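Local coordinates for protein putative invasin (Yersinia pseudotuberculosis IP 31758, PDB 5N40) that is an adhesin of the invasin family, probably helping the bacterium attach to surfaces or host cells through a C-type lectin-like domain carried on immunoglobulin-like domains, at residues A[123-128]-A[143-148]. The protein carries 1 engineered substitution. Sequence-based numbering, arbitrary orientation.
Sequences ISLTVI and MTFEQV
Val127 and Phe145 share most of this contact, and Val127 links its two halves by touching both Phe145 and Met143. The ring of Phe145 uses CE1 and CZ, in the half farthest from its CB. Leu125 CD2 lies 3.8 Å from Phe145 CE1, the two side chains passing alongside one another and pointing opposite ways. Val127 comes from the opposing sheet, with its CG2 methyl 3.9 Å from Phe145 CZ and equally near CE1. Both methyls approach the ring at a slant, on opposite sides of its plane but beyond its CE1-CZ end, so the ring is not deeply inserted between them. CB of Phe145 points toward residues 123-128, and chi1 (-64°) sets CG anti to the carbonyl carbon, beside the backbone N.

Val127 divides its branches between two partners. With CG1 anti to the backbone N (chi1 -176°), CG2 is left for the ring while CG1 turns to Met143. Met143 CE sits 3.8 Å from Val127 CG1, and Met143 SD is 4.0 Å from Val127 CG1. The folded thioether chain brings sulfur and methyl both against Val127; Met143 has a second deposited conformer, so this placement describes one of two.

The two strands belong to different sheets: no hydrogen bond links the segments, whose axes stay 10.4 Å apart at closest approach and run at 131°. This is the facing-sheet core of the β-sandwich expected of a bacterial immunoglobulin-like domain, and the burial of all four touching residues agrees. Residues 123-128 are backbone-bonded to strands 106-112 and 183-189 in one sheet, and Leu125 also touches Val110 and Val188 there. In the other sheet strand 142-151 lies between 197-204 and 176-177; Phe174 packs edge-to-face with Phe145, while Met143 reaches across to Leu108 and Leu184.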
ATOM      1  N   ILE A 123      -7.587   1.776   3.108  1.00 11.91           N
ATOM      2  CA  ILE A 123      -7.228   3.094   2.599  1.00 11.71           C
ATOM      3  C   ILE A 123      -7.257   3.047   1.076  1.00 14.52           C
ATOM      4  O   ILE A 123      -6.726   2.111   0.459  1.00 14.40           O
ATOM      5  CB  ILE A 123      -5.845   3.526   3.118  1.00 14.18           C
ATOM      6  CG1 ILE A 123      -5.923   3.862   4.603  1.00 12.36           C
ATOM      7  CG2 ILE A 123      -5.321   4.751   2.348  1.00 12.87           C
ATOM      8  CD1 ILE A 123      -4.565   4.062   5.269  1.00 14.80           C
ATOM      9  N   SER A 124      -7.878   4.053   0.472  1.00 12.63           N
ATOM     10  CA  SER A 124      -7.914   4.182  -0.979  1.00 12.63           C
ATOM     11  C   SER A 124      -6.707   5.002  -1.420  1.00 15.65           C
ATOM     12  O   SER A 124      -6.574   6.168  -1.042  1.00 13.94           O
ATOM     13  CB  SER A 124      -9.212   4.845  -1.433  1.00 17.77           C
ATOM     14  OG  SER A 124      -9.306   4.855  -2.849  1.00 21.11           O
ATOM     15  N   LEU A 125      -5.831   4.387  -2.205  1.00 12.41           N
ATOM     16  CA  LEU A 125      -4.585   5.000  -2.644  1.00 16.47           C
ATOM     17  C   LEU A 125      -4.655   5.181  -4.150  1.00 13.42           C
ATOM     18  O   LEU A 125      -4.882   4.210  -4.881  1.00 13.61           O
ATOM     19  CB  LEU A 125      -3.385   4.130  -2.251  1.00 13.09           C
ATOM     20  CG  LEU A 125      -1.962   4.654  -2.482  1.00 13.49           C
ATOM     21  CD1 LEU A 125      -1.000   3.899  -1.584  1.00 15.66           C
ATOM     22  CD2 LEU A 125      -1.525   4.533  -3.933  1.00 13.74           C
ATOM     23  N   THR A 126      -4.475   6.420  -4.610  1.00 11.92           N
ATOM     24  CA  THR A 126      -4.512   6.749  -6.031  1.00 14.85           C
ATOM     25  C   THR A 126      -3.161   7.285  -6.491  1.00 12.33           C
ATOM     26  O   THR A 126      -2.627   8.230  -5.903  1.00 12.97           O
ATOM     27  CB  THR A 126      -5.603   7.784  -6.325  1.00 13.75           C
ATOM     28  OG1 THR A 126      -6.883   7.255  -5.954  1.00 16.08           O
ATOM     29  CG2 THR A 126      -5.614   8.157  -7.798  1.00 15.92           C
ATOM     30  N   VAL A 127      -2.626   6.680  -7.547  1.00  9.78           N
ATOM     31  CA  VAL A 127      -1.450   7.183  -8.256  1.00 11.14           C
ATOM     32  C   VAL A 127      -1.929   7.907  -9.501  1.00 13.44           C
ATOM     33  O   VAL A 127      -2.709   7.349 -10.283  1.00 12.58           O
ATOM     34  CB  VAL A 127      -0.488   6.039  -8.639  1.00 13.87           C
ATOM     35  CG1 VAL A 127       0.783   6.606  -9.286  1.00 17.05           C
ATOM     36  CG2 VAL A 127      -0.153   5.169  -7.439  1.00 11.69           C
ATOM     37  N   ILE A 128      -1.455   9.136  -9.700  1.00 12.04           N
ATOM     38  CA  ILE A 128      -1.742   9.904 -10.905  1.00 14.37           C
ATOM     39  C   ILE A 128      -0.420  10.122 -11.624  1.00 10.63           C
ATOM     40  O   ILE A 128       0.528  10.655 -11.032  1.00 12.21           O
ATOM     41  CB  ILE A 128      -2.406  11.254 -10.599  1.00 13.23           C
ATOM     42  CG1 ILE A 128      -3.648  11.063  -9.728  1.00 15.68           C
ATOM     43  CG2 ILE A 128      -2.739  11.983 -11.913  1.00 14.17           C
ATOM     44  CD1 ILE A 128      -4.245  12.357  -9.232  1.00 29.52           C
ATOM     45  N   MET A 143       2.804   0.059 -13.131  1.00 15.18           N
ATOM     46  CA  MET A 143       3.070   0.522 -11.775  0.51 13.09           C
ATOM     47  C   MET A 143       3.362  -0.657 -10.859  1.00 12.95           C
ATOM     48  O   MET A 143       2.768  -1.731 -11.005  1.00 17.28           O
ATOM     49  CB  MET A 143       1.871   1.305 -11.226  0.51 14.01           C
ATOM     50  CG  MET A 143       2.232   2.365 -10.192  0.51 14.99           C
ATOM     51  SD  MET A 143       3.154   3.764 -10.868  0.51 15.31           S
ATOM     52  CE  MET A 143       2.010   4.390 -12.094  0.51 14.26           C
ATOM     53  N   THR A 144       4.275  -0.449  -9.907  1.00 12.38           N
ATOM     54  CA  THR A 144       4.513  -1.394  -8.822  1.00 13.16           C
ATOM     55  C   THR A 144       4.540  -0.627  -7.505  1.00 16.02           C
ATOM     56  O   THR A 144       4.640   0.603  -7.478  1.00 15.07           O
ATOM     57  CB  THR A 144       5.825  -2.171  -8.982  1.00 19.03           C
ATOM     58  OG1 THR A 144       6.922  -1.265  -8.882  1.00 16.57           O
ATOM     59  CG2 THR A 144       5.875  -2.910 -10.316  1.00 21.48           C
ATOM     60  N   PHE A 145       4.453  -1.367  -6.404  1.00 13.21           N
ATOM     61  CA  PHE A 145       4.508  -0.793  -5.067  1.00 12.52           C
ATOM     62  C   PHE A 145       5.558  -1.508  -4.228  1.00 15.59           C
ATOM     63  O   PHE A 145       5.738  -2.724  -4.330  1.00 15.74           O
ATOM     64  CB  PHE A 145       3.150  -0.878  -4.352  1.00 13.49           C
ATOM     65  CG  PHE A 145       2.078  -0.071  -5.009  1.00 12.71           C
ATOM     66  CD1 PHE A 145       1.957   1.285  -4.748  1.00 13.36           C
ATOM     67  CD2 PHE A 145       1.202  -0.656  -5.900  1.00 14.83           C
ATOM     68  CE1 PHE A 145       0.978   2.035  -5.354  1.00 13.39           C
ATOM     69  CE2 PHE A 145       0.213   0.095  -6.507  1.00 15.52           C
ATOM     70  CZ  PHE A 145       0.111   1.447  -6.236  1.00 13.61           C
ATOM     71  N   GLU A 146       6.216  -0.737  -3.366  1.00 14.43           N
ATOM     72  CA  GLU A 146       7.269  -1.257  -2.503  1.00 13.48           C
ATOM     73  C   GLU A 146       7.191  -0.602  -1.133  1.00 14.17           C
ATOM     74  O   GLU A 146       7.125   0.627  -1.032  1.00 13.16           O
ATOM     75  CB  GLU A 146       8.649  -1.008  -3.126  1.00 14.21           C
ATOM     76  CG  GLU A 146       9.785  -1.689  -2.391  1.00 15.47           C
ATOM     77  CD  GLU A 146      11.118  -1.529  -3.094  1.00 18.05           C
ATOM     78  OE1 GLU A 146      11.241  -0.632  -3.953  1.00 19.98           O
ATOM     79  OE2 GLU A 146      12.042  -2.302  -2.777  1.00 19.27           O
ATOM     80  N   GLN A 147       7.197  -1.420  -0.082  1.00 13.71           N
ATOM     81  CA  GLN A 147       7.359  -0.901   1.270  1.00 11.86           C
ATOM     82  C   GLN A 147       8.802  -0.455   1.462  1.00 14.45           C
ATOM     83  O   GLN A 147       9.725  -1.250   1.268  1.00 15.36           O
ATOM     84  CB  GLN A 147       6.973  -1.973   2.293  1.00 13.47           C
ATOM     85  CG  GLN A 147       7.229  -1.586   3.747  1.00 15.74           C
ATOM     86  CD  GLN A 147       8.627  -1.941   4.233  1.00 17.38           C
ATOM     87  OE1 GLN A 147       9.471  -1.065   4.436  1.00 16.84           O
ATOM     88  NE2 GLN A 147       8.867  -3.231   4.449  1.00 21.26           N
ATOM     89  N   VAL A 148       9.005   0.814   1.821  1.00 14.57           N
ATOM     90  CA  VAL A 148      10.345   1.370   1.978  1.00 13.98           C
ATOM     91  C   VAL A 148      10.625   1.882   3.384  1.00 17.02           C
ATOM     92  O   VAL A 148      11.770   2.254   3.666  1.00 14.20           O
ATOM     93  CB  VAL A 148      10.622   2.489   0.943  1.00 14.16           C
ATOM     94  CG1 VAL A 148      10.581   1.939  -0.479  1.00 17.12           C
ATOM     95  CG2 VAL A 148       9.639   3.643   1.107  1.00 15.86           C
TER